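Local coordinates for Serine/threonine-protein kinase Tel1 (Chaetomium thermophilum, PDB 6SKY), which phosphorylates protein serine and threonine residues with ATP and probably acts as a DNA damage sensor that activates checkpoint signalling, at residues A[2171-2176]-A[2210-2215]; A[2186-2191]-A[2204-2209]; A[2694-2699]-A[2936-2941]; A[2708-2713]-A[2931-2936]. One frame throughout, in Å; residues are numbered along the deposited sequence.

Contact 1. Residues A[2171-2176]-A[2210-2215]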
loop_
_atom_site.group_PDB
_atom_site.type_symbol
_atom_site.label_atom_id
_atom_site.label_comp_id
_atom_site.label_asym_id
_atom_site.label_seq_id
_atom_site.Cartn_x
_atom_site.Cartn_y
_atom_site.Cartn_z
ATOM N N ILE A 2171 16.838 -15.400 -4.126
ATOM C CA ILE A 2171 15.974 -15.549 -5.298
ATOM C C ILE A 2171 14.557 -15.091 -4.985
ATOM O O ILE A 2171 13.950 -14.342 -5.753
ATOM C CB ILE A 2171 15.987 -16.997 -5.810
ATOM C CG1 ILE A 2171 17.388 -17.398 -6.222
ATOM C CG2 ILE A 2171 15.085 -17.126 -6.988
ATOM C CD1 ILE A 2171 17.552 -18.856 -6.401
ATOM N N PHE A 2172 14.003 -15.539 -3.862
ATOM C CA PHE A 2172 12.645 -15.154 -3.498
ATOM C C PHE A 2172 12.533 -13.669 -3.227
ATOM O O PHE A 2172 11.455 -13.095 -3.383
ATOM C CB PHE A 2172 12.183 -15.927 -2.270
ATOM C CG PHE A 2172 11.752 -17.320 -2.563
ATOM C CD1 PHE A 2172 10.914 -17.584 -3.613
ATOM C CD2 PHE A 2172 12.198 -18.367 -1.794
ATOM C CE1 PHE A 2172 10.526 -18.861 -3.887
ATOM C CE2 PHE A 2172 11.814 -19.641 -2.064
ATOM C CZ PHE A 2172 10.977 -19.892 -3.112
ATOM N N ARG A 2173 13.614 -13.034 -2.786
ATOM C CA ARG A 2173 13.559 -11.598 -2.578
ATOM C C ARG A 2173 13.417 -10.857 -3.894
ATOM O O ARG A 2173 12.641 -9.903 -3.983
ATOM C CB ARG A 2173 14.794 -11.124 -1.827
ATOM C CG ARG A 2173 14.739 -9.671 -1.445
ATOM C CD ARG A 2173 15.641 -9.365 -0.273
ATOM N NE ARG A 2173 15.336 -10.181 0.893
ATOM C CZ ARG A 2173 16.164 -11.084 1.393
ATOM N NH1 ARG A 2173 15.820 -11.789 2.459
ATOM N NH2 ARG A 2173 17.346 -11.275 0.827
ATOM N N PHE A 2174 14.142 -11.272 -4.937
ATOM C CA PHE A 2174 13.991 -10.549 -6.199
ATOM C C PHE A 2174 12.576 -10.660 -6.762
ATOM O O PHE A 2174 12.094 -9.734 -7.417
ATOM C CB PHE A 2174 14.992 -11.015 -7.246
ATOM C CG PHE A 2174 14.845 -10.293 -8.561
ATOM C CD1 PHE A 2174 15.388 -9.038 -8.739
ATOM C CD2 PHE A 2174 14.134 -10.850 -9.602
ATOM C CE1 PHE A 2174 15.237 -8.365 -9.935
ATOM C CE2 PHE A 2174 13.984 -10.179 -10.797
ATOM C CZ PHE A 2174 14.537 -8.938 -10.963
ATOM N N HIS A 2175 11.901 -11.777 -6.543
ATOM C CA HIS A 2175 10.545 -11.938 -7.050
ATOM C C HIS A 2175 9.503 -11.210 -6.221
ATOM O O HIS A 2175 8.317 -11.308 -6.538
ATOM C CB HIS A 2175 10.165 -13.415 -7.109
ATOM C CG HIS A 2175 10.660 -14.124 -8.325
ATOM N ND1 HIS A 2175 11.994 -14.338 -8.570
ATOM C CD2 HIS A 2175 9.995 -14.678 -9.362
ATOM C CE1 HIS A 2175 12.132 -14.988 -9.708
ATOM N NE2 HIS A 2175 10.932 -15.208 -10.208
ATOM N N ARG A 2176 9.911 -10.510 -5.163
ATOM C CA ARG A 2176 8.991 -9.834 -4.251
ATOM C C ARG A 2176 7.960 -10.802 -3.684
ATOM O O ARG A 2176 6.772 -10.491 -3.607
ATOM C CB ARG A 2176 8.298 -8.653 -4.928
ATOM C CG ARG A 2176 9.237 -7.661 -5.571
ATOM C CD ARG A 2176 10.091 -6.973 -4.541
ATOM N NE ARG A 2176 10.891 -5.895 -5.111
ATOM C CZ ARG A 2176 10.431 -4.672 -5.354
ATOM N NH1 ARG A 2176 11.233 -3.750 -5.868
ATOM N NH2 ARG A 2176 9.166 -4.371 -5.090
ATOM N N ALA A 2210 16.921 -12.684 8.824
ATOM C CA ALA A 2210 15.719 -12.256 9.530
ATOM C C ALA A 2210 15.519 -10.750 9.427
ATOM O O ALA A 2210 14.391 -10.272 9.239
ATOM C CB ALA A 2210 15.793 -12.685 10.987
ATOM N N ALA A 2211 16.601 -9.984 9.547
ATOM C CA ALA A 2211 16.502 -8.540 9.394
ATOM C C ALA A 2211 16.071 -8.160 7.988
ATOM O O ALA A 2211 15.319 -7.201 7.803
ATOM C CB ALA A 2211 17.831 -7.884 9.739
ATOM N N ASN A 2212 16.537 -8.893 6.980
ATOM C CA ASN A 2212 16.109 -8.621 5.611
ATOM C C ASN A 2212 14.623 -8.873 5.434
ATOM O O ASN A 2212 13.930 -8.105 4.761
ATOM C CB ASN A 2212 16.902 -9.474 4.635
ATOM C CG ASN A 2212 18.241 -8.901 4.331
ATOM O OD1 ASN A 2212 18.411 -7.694 4.312
ATOM N ND2 ASN A 2212 19.209 -9.760 4.080
ATOM N N ALA A 2213 14.112 -9.949 6.026
ATOM C CA ALA A 2213 12.679 -10.209 5.961
ATOM C C ALA A 2213 11.884 -9.083 6.609
ATOM O O ALA A 2213 10.901 -8.589 6.042
ATOM C CB ALA A 2213 12.366 -11.544 6.621
ATOM N N LEU A 2214 12.305 -8.652 7.801
ATOM C CA LEU A 2214 11.643 -7.529 8.463
ATOM C C LEU A 2214 11.647 -6.287 7.586
ATOM O O LEU A 2214 10.613 -5.646 7.401
ATOM C CB LEU A 2214 12.310 -7.229 9.798
ATOM C CG LEU A 2214 11.977 -8.172 10.941
ATOM C CD1 LEU A 2214 12.707 -7.764 12.188
ATOM C CD2 LEU A 2214 10.502 -8.181 11.168
ATOM N N TRP A 2215 12.805 -5.927 7.041
ATOM C CA TRP A 2215 12.888 -4.730 6.216
ATOM C C TRP A 2215 11.989 -4.827 5.003
ATOM O O TRP A 2215 11.418 -3.823 4.569
ATOM C CB TRP A 2215 14.324 -4.487 5.772
ATOM C CG TRP A 2215 14.477 -3.303 4.882
ATOM C CD1 TRP A 2215 14.488 -3.302 3.530
ATOM C CD2 TRP A 2215 14.649 -1.944 5.284
ATOM N NE1 TRP A 2215 14.654 -2.032 3.057
ATOM C CE2 TRP A 2215 14.753 -1.177 4.120
ATOM C CE3 TRP A 2215 14.723 -1.300 6.519
ATOM C CZ2 TRP A 2215 14.928 0.192 4.150
ATOM C CZ3 TRP A 2215 14.896 0.053 6.543
ATOM C CH2 TRP A 2215 14.996 0.786 5.371
#
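The guanidinium of Arg2173 lies with one face over CB of Asn2212, bridging two helices of the FAT domain's alpha solenoid, 2154-2174 and 2203-2217. NH1 makes the nearest approach, 3.4 Å from Asn2212 CB, and CZ follows at 3.7 Å; the methylene sits 3.3 Å above the guanidinium plane, displaced toward its rim. The two side chains cross at about a right angle, and the guanidinium and amide planes are inclined by 49°, so the flat groups are not stacked. No hydrogen bond joins the segments, whose backbones stay well apart, with 8.7 Å between CA of Arg2173 and CA of Ala2213. The long arginine spans this gap: CG is anti to the backbone N (chi1 -174°), and a bend at chi3 turns the head along helix 2203-2217. There a salt bridge from NH1 to Glu2209, one turn before Ala2213, holds the head, with Asp2216 a weak, long partner of NE. Asn2212 ND2 comes within 4.0 Å of Arg2173 NH2 without a hydrogen bond, while OD1 takes a weak hydrogen bond from Lys2251. Just beyond Arg2173 the helix ends in a Schellman motif, with Arg2176 at positive phi and its N bonded to Arg2173 O at 3.0 Å.

Contact 2. Residues A[2186-2191]-A[2204-2209]; sequences TALSDL and AAIKME
Leu2188 and Ile2206 pack against each other in a nearly antiparallel helix pair of the FAT alpha solenoid, where helix 2178-2189 meets the start of helix 2203-2217 after a connection that contains the short helix 2193-2196. The side-chain core is apolar: CB of Leu2188 is 4.2 Å from CG2 of Ile2206, and CD2 of the leucine reaches CG1 of the isoleucine at the same distance. Both branches of the isoleucine also press on backbone. Its CD1 lies 3.7 Å from Leu2188 O, and its CG2, anti to the backbone N, is 3.9 Å from CA of Ser2189. The chains are close here, with CA of Ser2189 and CA of Ile2206 only 6.3 Å apart. Next along the interface, the Glu2209 side chain crosses Leu2188 at about a right angle and offers its aliphatic part to the leucine. A bend at chi2 (48°) takes the carboxylate on from there to Arg2173 and, weakly, Ser2169 of helix 2154-2174. Met2165 and Leu2166 of that helix back Leu2188, making a three-helix junction. Ser2189 OG turns to its own helix, hydrogen-bonding to Ser2185 O, and touches the isoleucine only by packing. On Glu2209 it is CG that meets Leu2188 CD1, at 4.1 Å.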
loop_
_atom_site.group_PDB
_atom_site.type_symbol
_atom_site.label_atom_id
_atom_site.label_comp_id
_atom_site.label_asym_id
_atom_site.label_seq_id
_atom_site.Cartn_x
_atom_site.Cartn_y
_atom_site.Cartn_z
ATOM N N THR A 2186 12.056 -17.875 9.002
ATOM C CA THR A 2186 11.604 -18.560 10.208
ATOM C C THR A 2186 12.219 -19.950 10.314
ATOM O O THR A 2186 12.735 -20.341 11.370
ATOM C CB THR A 2186 10.087 -18.657 10.221
ATOM O OG1 THR A 2186 9.526 -17.351 10.106
ATOM C CG2 THR A 2186 9.643 -19.248 11.509
ATOM N N ALA A 2187 12.164 -20.717 9.226
ATOM C CA ALA A 2187 12.737 -22.054 9.236
ATOM C C ALA A 2187 14.240 -22.029 9.450
ATOM O O ALA A 2187 14.797 -22.990 9.978
ATOM C CB ALA A 2187 12.401 -22.767 7.936
ATOM N N LEU A 2188 14.917 -20.960 9.036
ATOM C CA LEU A 2188 16.350 -20.848 9.285
ATOM C C LEU A 2188 16.632 -20.512 10.738
ATOM O O LEU A 2188 17.562 -21.058 11.333
ATOM C CB LEU A 2188 16.964 -19.785 8.383
ATOM C CG LEU A 2188 17.512 -20.171 7.019
ATOM C CD1 LEU A 2188 17.748 -18.925 6.224
ATOM C CD2 LEU A 2188 18.789 -20.935 7.178
ATOM N N SER A 2189 15.857 -19.597 11.317
ATOM C CA SER A 2189 16.045 -19.263 12.719
ATOM C C SER A 2189 15.790 -20.458 13.613
ATOM O O SER A 2189 16.370 -20.554 14.698
ATOM C CB SER A 2189 15.132 -18.110 13.111
ATOM O OG SER A 2189 15.533 -16.913 12.489
ATOM N N ASP A 2190 14.925 -21.376 13.189
ATOM C CA ASP A 2190 14.708 -22.570 14.000
ATOM C C ASP A 2190 15.867 -23.556 13.956
ATOM O O ASP A 2190 15.874 -24.505 14.741
ATOM C CB ASP A 2190 13.431 -23.270 13.569
ATOM C CG ASP A 2190 12.208 -22.524 13.998
ATOM O OD1 ASP A 2190 12.338 -21.337 14.343
ATOM O OD2 ASP A 2190 11.116 -23.117 14.005
ATOM N N LEU A 2191 16.841 -23.361 13.081
ATOM C CA LEU A 2191 17.967 -24.270 12.958
ATOM C C LEU A 2191 19.156 -23.872 13.811
ATOM O O LEU A 2191 20.137 -24.613 13.847
ATOM C CB LEU A 2191 18.422 -24.349 11.502
ATOM C CG LEU A 2191 17.982 -25.524 10.643
ATOM C CD1 LEU A 2191 16.555 -25.894 10.921
ATOM C CD2 LEU A 2191 18.148 -25.157 9.199
ATOM N N ALA A 2204 25.063 -15.080 12.676
ATOM C CA ALA A 2204 25.094 -13.751 12.081
ATOM C C ALA A 2204 24.399 -13.725 10.728
ATOM O O ALA A 2204 23.621 -12.812 10.448
ATOM C CB ALA A 2204 26.531 -13.271 11.951
ATOM N N ALA A 2205 24.644 -14.725 9.884
ATOM C CA ALA A 2205 23.997 -14.758 8.577
ATOM C C ALA A 2205 22.504 -15.024 8.702
ATOM O O ALA A 2205 21.699 -14.462 7.950
ATOM C CB ALA A 2205 24.656 -15.813 7.703
ATOM N N ILE A 2206 22.109 -15.845 9.667
ATOM C CA ILE A 2206 20.699 -16.152 9.845
ATOM C C ILE A 2206 19.958 -14.963 10.440
ATOM O O ILE A 2206 18.822 -14.658 10.049
ATOM C CB ILE A 2206 20.557 -17.418 10.700
ATOM C CG1 ILE A 2206 21.000 -18.630 9.888
ATOM C CG2 ILE A 2206 19.150 -17.583 11.166
ATOM C CD1 ILE A 2206 21.013 -19.898 10.648
ATOM N N LYS A 2207 20.596 -14.240 11.358
ATOM C CA LYS A 2207 19.968 -13.042 11.892
ATOM C C LYS A 2207 19.933 -11.925 10.863
ATOM O O LYS A 2207 18.986 -11.133 10.850
ATOM C CB LYS A 2207 20.680 -12.603 13.163
ATOM C CG LYS A 2207 20.368 -13.496 14.342
ATOM C CD LYS A 2207 20.998 -12.993 15.621
ATOM C CE LYS A 2207 22.507 -12.998 15.531
ATOM N NZ LYS A 2207 23.153 -12.523 16.779
ATOM N N MET A 2208 20.913 -11.863 9.967
ATOM C CA MET A 2208 20.828 -10.891 8.888
ATOM C C MET A 2208 19.720 -11.235 7.909
ATOM O O MET A 2208 19.071 -10.336 7.369
ATOM C CB MET A 2208 22.157 -10.791 8.165
ATOM C CG MET A 2208 22.106 -9.894 6.960
ATOM S SD MET A 2208 23.730 -9.324 6.501
ATOM C CE MET A 2208 24.333 -8.903 8.120
ATOM N N GLU A 2209 19.472 -12.520 7.673
ATOM C CA GLU A 2209 18.331 -12.891 6.845
ATOM C C GLU A 2209 17.016 -12.508 7.508
ATOM O O GLU A 2209 16.083 -12.049 6.840
ATOM C CB GLU A 2209 18.369 -14.382 6.542
ATOM C CG GLU A 2209 17.199 -14.864 5.725
ATOM C CD GLU A 2209 16.925 -13.984 4.521
ATOM O OE1 GLU A 2209 17.893 -13.609 3.822
ATOM O OE2 GLU A 2209 15.741 -13.661 4.274
#

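Contact 3. Residues A[2694-2699]-A[2936-2941]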
loop_
_atom_site.group_PDB
_atom_site.type_symbol
_atom_site.label_atom_id
_atom_site.label_comp_id
_atom_site.label_asym_id
_atom_site.label_seq_id
_atom_site.Cartn_x
_atom_site.Cartn_y
_atom_site.Cartn_z
ATOM N N GLU A 2694 -8.454 15.279 -48.965
ATOM C CA GLU A 2694 -9.664 15.769 -48.316
ATOM C C GLU A 2694 -9.364 16.327 -46.938
ATOM O O GLU A 2694 -10.013 17.278 -46.493
ATOM C CB GLU A 2694 -10.708 14.662 -48.231
ATOM C CG GLU A 2694 -11.759 14.771 -49.311
ATOM C CD GLU A 2694 -12.617 13.534 -49.433
ATOM O OE1 GLU A 2694 -13.294 13.175 -48.448
ATOM O OE2 GLU A 2694 -12.613 12.922 -50.522
ATOM N N ILE A 2695 -8.389 15.755 -46.241
ATOM C CA ILE A 2695 -8.057 16.305 -44.936
ATOM C C ILE A 2695 -7.249 17.589 -45.073
ATOM O O ILE A 2695 -7.408 18.510 -44.267
ATOM C CB ILE A 2695 -7.336 15.243 -44.093
ATOM C CG1 ILE A 2695 -8.367 14.335 -43.438
ATOM C CG2 ILE A 2695 -6.462 15.868 -43.041
ATOM C CD1 ILE A 2695 -7.766 13.299 -42.560
ATOM N N ALA A 2696 -6.405 17.697 -46.101
ATOM C CA ALA A 2696 -5.584 18.893 -46.258
ATOM C C ALA A 2696 -6.392 20.078 -46.761
ATOM O O ALA A 2696 -6.047 21.225 -46.465
ATOM C CB ALA A 2696 -4.424 18.619 -47.204
ATOM N N ASN A 2697 -7.455 19.839 -47.525
ATOM C CA ASN A 2697 -8.254 20.959 -48.006
ATOM C C ASN A 2697 -8.974 21.658 -46.867
ATOM O O ASN A 2697 -9.152 22.878 -46.902
ATOM C CB ASN A 2697 -9.253 20.491 -49.056
ATOM C CG ASN A 2697 -8.603 20.212 -50.386
ATOM O OD1 ASN A 2697 -7.553 20.769 -50.702
ATOM N ND2 ASN A 2697 -9.221 19.349 -51.178
ATOM N N ALA A 2698 -9.414 20.915 -45.861
ATOM C CA ALA A 2698 -10.089 21.529 -44.722
ATOM C C ALA A 2698 -9.123 21.839 -43.592
ATOM O O ALA A 2698 -9.400 21.562 -42.434
ATOM C CB ALA A 2698 -11.210 20.624 -44.234
ATOM N N GLN A 2699 -7.999 22.469 -43.908
ATOM C CA GLN A 2699 -6.999 22.774 -42.899
ATOM C C GLN A 2699 -7.089 24.204 -42.399
ATOM O O GLN A 2699 -6.652 24.488 -41.281
ATOM C CB GLN A 2699 -5.598 22.512 -43.458
ATOM C CG GLN A 2699 -4.476 22.775 -42.489
ATOM C CD GLN A 2699 -3.137 22.328 -43.022
ATOM O OE1 GLN A 2699 -3.037 21.313 -43.705
ATOM N NE2 GLN A 2699 -2.096 23.084 -42.709
ATOM N N LEU A 2936 -4.885 17.146 -36.519
ATOM C CA LEU A 2936 -3.489 16.864 -36.779
ATOM C C LEU A 2936 -3.161 17.146 -38.237
ATOM O O LEU A 2936 -4.036 17.168 -39.101
ATOM C CB LEU A 2936 -3.155 15.415 -36.436
ATOM C CG LEU A 2936 -3.080 15.055 -34.959
ATOM C CD1 LEU A 2936 -2.901 13.587 -34.802
ATOM C CD2 LEU A 2936 -1.943 15.765 -34.315
ATOM N N TYR A 2937 -1.880 17.372 -38.499
ATOM C CA TYR A 2937 -1.423 17.654 -39.850
ATOM C C TYR A 2937 -1.740 16.489 -40.777
ATOM O O TYR A 2937 -1.760 15.330 -40.367
ATOM C CB TYR A 2937 0.075 17.932 -39.838
ATOM C CG TYR A 2937 0.660 18.237 -41.182
ATOM C CD1 TYR A 2937 0.157 19.259 -41.958
ATOM C CD2 TYR A 2937 1.735 17.521 -41.665
ATOM C CE1 TYR A 2937 0.692 19.543 -43.181
ATOM C CE2 TYR A 2937 2.276 17.802 -42.883
ATOM C CZ TYR A 2937 1.750 18.813 -43.638
ATOM O OH TYR A 2937 2.289 19.093 -44.865
ATOM N N SER A 2938 -1.987 16.806 -42.047
ATOM C CA SER A 2938 -2.446 15.789 -42.985
ATOM C C SER A 2938 -1.354 14.793 -43.339
ATOM O O SER A 2938 -1.656 13.651 -43.693
ATOM C CB SER A 2938 -2.976 16.445 -44.249
ATOM O OG SER A 2938 -1.916 16.921 -45.047
ATOM N N GLY A 2939 -0.087 15.199 -43.272
ATOM C CA GLY A 2939 0.998 14.272 -43.529
ATOM C C GLY A 2939 1.215 13.277 -42.416
ATOM O O GLY A 2939 1.816 12.227 -42.647
ATOM N N TRP A 2940 0.776 13.610 -41.211
ATOM C CA TRP A 2940 0.623 12.701 -40.081
ATOM C C TRP A 2940 -0.672 11.961 -40.339
ATOM O O TRP A 2940 -1.747 12.418 -39.964
ATOM C CB TRP A 2940 0.556 13.502 -38.791
ATOM C CG TRP A 2940 0.965 12.848 -37.523
ATOM C CD1 TRP A 2940 2.125 13.039 -36.862
ATOM C CD2 TRP A 2940 0.189 11.960 -36.720
ATOM N NE1 TRP A 2940 2.141 12.313 -35.710
ATOM C CE2 TRP A 2940 0.956 11.640 -35.599
ATOM C CE3 TRP A 2940 -1.077 11.395 -36.847
ATOM C CZ2 TRP A 2940 0.505 10.780 -34.616
ATOM C CZ3 TRP A 2940 -1.519 10.546 -35.872
ATOM C CH2 TRP A 2940 -0.733 10.245 -34.773
ATOM N N ALA A 2941 -0.595 10.821 -41.011
ATOM C CA ALA A 2941 -1.819 10.228 -41.532
ATOM C C ALA A 2941 -2.682 9.671 -40.415
ATOM O O ALA A 2941 -2.544 8.507 -40.038
ATOM C CB ALA A 2941 -1.488 9.127 -42.531
#
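Ser2938, Gln2699 and Ile2695 bury the most surface where the C-terminal FATC tail lies against helix 2688-2697 and the residues that follow in the PI3K-related kinase domain. Ser2938 is the second residue of a type I beta turn, Tyr2937 to Trp2940, and its CB is directed at the helix. There it packs 3.7 Å from CG2 of Ile2695. The serine OG lies between its own backbone N and carbonyl carbon (chi1 75°), which sets it beside the methyl of Ala2696, with 3.7 Å from OG to Ala2696 CB. The backbones come close at this point, CA of Ala2696 and CA of Ser2938 being 5.5 Å apart. Ile2695 also touches Tyr2943 of the tail and Tyr2710 of the following helix. Gln2699 stretches out with CG anti to its N and brings its amide to the Tyr2937 ring; the two planes are nearly perpendicular, at 84°. No hydrogen bond crosses the contact. The tyrosine side chain is about 9 Å from the bound ATP analogue. Gln2699 OE1 approaches the ring obliquely, 4.2 Å from both CD1 and CE1 of Tyr2937.

Contact 4. Residues A[2708-2713]-A[2931-2936]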
loop_
_atom_site.group_PDB
_atom_site.type_symbol
_atom_site.label_atom_id
_atom_site.label_comp_id
_atom_site.label_asym_id
_atom_site.label_seq_id
_atom_site.Cartn_x
_atom_site.Cartn_y
_atom_site.Cartn_z
ATOM N N ALA A 2708 -15.847 17.249 -38.833
ATOM C CA ALA A 2708 -16.845 16.636 -39.701
ATOM C C ALA A 2708 -16.199 15.970 -40.906
ATOM O O ALA A 2708 -16.573 14.852 -41.278
ATOM C CB ALA A 2708 -17.858 17.680 -40.146
ATOM N N VAL A 2709 -15.223 16.636 -41.524
ATOM C CA VAL A 2709 -14.526 16.050 -42.664
ATOM C C VAL A 2709 -13.754 14.811 -42.240
ATOM O O VAL A 2709 -13.697 13.815 -42.969
ATOM C CB VAL A 2709 -13.606 17.093 -43.315
ATOM C CG1 VAL A 2709 -12.664 16.434 -44.280
ATOM C CG2 VAL A 2709 -14.433 18.123 -44.029
ATOM N N TYR A 2710 -13.168 14.840 -41.046
ATOM C CA TYR A 2710 -12.418 13.684 -40.579
ATOM C C TYR A 2710 -13.328 12.490 -40.333
ATOM O O TYR A 2710 -12.979 11.360 -40.686
ATOM C CB TYR A 2710 -11.650 14.044 -39.319
ATOM C CG TYR A 2710 -10.891 12.894 -38.736
ATOM C CD1 TYR A 2710 -11.360 12.232 -37.624
ATOM C CD2 TYR A 2710 -9.709 12.468 -39.297
ATOM C CE1 TYR A 2710 -10.682 11.189 -37.094
ATOM C CE2 TYR A 2710 -9.024 11.424 -38.769
ATOM C CZ TYR A 2710 -9.516 10.788 -37.667
ATOM O OH TYR A 2710 -8.842 9.733 -37.120
ATOM N N ARG A 2711 -14.491 12.710 -39.721
ATOM C CA ARG A 2711 -15.428 11.608 -39.541
ATOM C C ARG A 2711 -15.894 11.062 -40.880
ATOM O O ARG A 2711 -15.986 9.844 -41.067
ATOM C CB ARG A 2711 -16.624 12.050 -38.714
ATOM C CG ARG A 2711 -16.315 12.316 -37.275
ATOM C CD ARG A 2711 -17.587 12.607 -36.530
ATOM N NE ARG A 2711 -17.338 13.216 -35.233
ATOM C CZ ARG A 2711 -17.201 12.531 -34.107
ATOM N NH1 ARG A 2711 -16.976 13.166 -32.969
ATOM N NH2 ARG A 2711 -17.287 11.211 -34.122
ATOM N N ARG A 2712 -16.187 11.952 -41.827
ATOM C CA ARG A 2712 -16.619 11.507 -43.143
ATOM C C ARG A 2712 -15.546 10.679 -43.833
ATOM O O ARG A 2712 -15.857 9.722 -44.547
ATOM C CB ARG A 2712 -16.986 12.715 -43.995
ATOM C CG ARG A 2712 -17.649 12.384 -45.302
ATOM C CD ARG A 2712 -17.464 13.501 -46.307
ATOM N NE ARG A 2712 -17.258 14.797 -45.667
ATOM C CZ ARG A 2712 -18.229 15.551 -45.165
ATOM N NH1 ARG A 2712 -17.942 16.715 -44.603
ATOM N NH2 ARG A 2712 -19.485 15.134 -45.211
ATOM N N VAL A 2713 -14.278 11.030 -43.641
ATOM C CA VAL A 2713 -13.207 10.305 -44.315
ATOM C C VAL A 2713 -12.937 8.967 -43.642
ATOM O O VAL A 2713 -12.692 7.967 -44.319
ATOM C CB VAL A 2713 -11.939 11.173 -44.385
ATOM C CG1 VAL A 2713 -10.706 10.351 -44.115
ATOM C CG2 VAL A 2713 -11.835 11.812 -45.741
ATOM N N SER A 2931 -11.499 14.214 -31.620
ATOM C CA SER A 2931 -11.309 15.653 -31.640
ATOM C C SER A 2931 -9.846 16.053 -31.568
ATOM O O SER A 2931 -9.523 17.211 -31.842
ATOM C CB SER A 2931 -12.073 16.296 -30.490
ATOM O OG SER A 2931 -11.452 16.025 -29.252
ATOM N N ASN A 2932 -8.960 15.137 -31.192
ATOM C CA ASN A 2932 -7.528 15.391 -31.245
ATOM C C ASN A 2932 -6.909 14.918 -32.541
ATOM O O ASN A 2932 -5.954 15.529 -33.020
ATOM C CB ASN A 2932 -6.814 14.697 -30.090
ATOM C CG ASN A 2932 -7.206 15.244 -28.763
ATOM O OD1 ASN A 2932 -8.081 16.093 -28.667
ATOM N ND2 ASN A 2932 -6.565 14.761 -27.717
ATOM N N LEU A 2933 -7.427 13.836 -33.108
ATOM C CA LEU A 2933 -6.899 13.305 -34.349
ATOM C C LEU A 2933 -7.382 14.073 -35.562
ATOM O O LEU A 2933 -6.765 13.972 -36.623
ATOM C CB LEU A 2933 -7.278 11.833 -34.488
ATOM C CG LEU A 2933 -6.662 10.851 -33.499
ATOM C CD1 LEU A 2933 -7.235 9.495 -33.729
ATOM C CD2 LEU A 2933 -5.173 10.800 -33.661
ATOM N N ALA A 2934 -8.459 14.836 -35.437
ATOM C CA ALA A 2934 -9.005 15.537 -36.585
ATOM C C ALA A 2934 -8.264 16.819 -36.901
ATOM O O ALA A 2934 -8.366 17.312 -38.026
ATOM C CB ALA A 2934 -10.476 15.851 -36.354
ATOM N N VAL A 2935 -7.524 17.364 -35.946
ATOM C CA VAL A 2935 -6.800 18.611 -36.122
ATOM C C VAL A 2935 -5.296 18.373 -36.237
ATOM O O VAL A 2935 -4.510 19.296 -36.071
ATOM C CB VAL A 2935 -7.124 19.597 -34.994
ATOM C CG1 VAL A 2935 -8.591 19.905 -34.993
ATOM C CG2 VAL A 2935 -6.722 19.017 -33.675
ATOM N N LEU A 2936 -4.885 17.146 -36.519
ATOM C CA LEU A 2936 -3.489 16.864 -36.779
ATOM C C LEU A 2936 -3.161 17.146 -38.237
ATOM O O LEU A 2936 -4.036 17.168 -39.101
ATOM C CB LEU A 2936 -3.155 15.415 -36.436
ATOM C CG LEU A 2936 -3.080 15.055 -34.959
ATOM C CD1 LEU A 2936 -2.901 13.587 -34.802
ATOM C CD2 LEU A 2936 -1.943 15.765 -34.315
#
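The FATC segment, a C-terminal hallmark of PI3K-related kinases, packs here on helix 2703-2714 of the kinase domain through the side chain of Tyr2710. Its CG is anti to the backbone N (chi1 178°), which carries the ring out over Leu2933 and Ala2934. Ala2934 lies across one ring face in a CH-pi contact, its CA 4.2 Å from the centroid of the Tyr2710 ring and 23° off the ring normal. The alanine methyl sits nearer the root of the side chain, 3.7 Å from CB of Tyr2710. At the far end Leu2933 takes over: its CB is 3.7 Å from Tyr2710 OH, and its CD1 is 3.8 Å from the same oxygen. Leu2933 O rests above the same face as Ala2934 CA, near the rim. The tyrosine hydroxyl makes a weak hydrogen bond to Ala2942 O near the chain terminus, so one side chain touches two parts of the FATC tail. Around this buried contact, Ile2707 of helix 2703-2714 extends the packing onto Ala2934, Val2930 borders Tyr2710 at the start of helix 2930-2933, and Ile2695 from helix 2688-2697 meets the tyrosine ring.

Overall arrangement
The four contacts form two pairs. Contacts 1 and 2, with centres 12 Å apart, share helix 2203-2217 in the FAT solenoid, and contact 2 is nested in the loop that contact 1 closes; the Arg2173 NH1 to Glu2209 OE2 salt bridge, 2.6 Å, joins them. Contacts 3 and 4, centres 9 Å apart, pack the FATC tail against consecutive kinase-domain helices; they share Leu2936 and touch through Ile2695 CD1 and Tyr2710 CD2 at 3.9 Å. In contact 3 the Tyr2937 side chain is about 9 Å from the bound ATP analogue and about 13 Å from magnesium. Between the pairs, contacts 1 and 4 have centres 53 Å apart and nearest atoms about 34 Å apart.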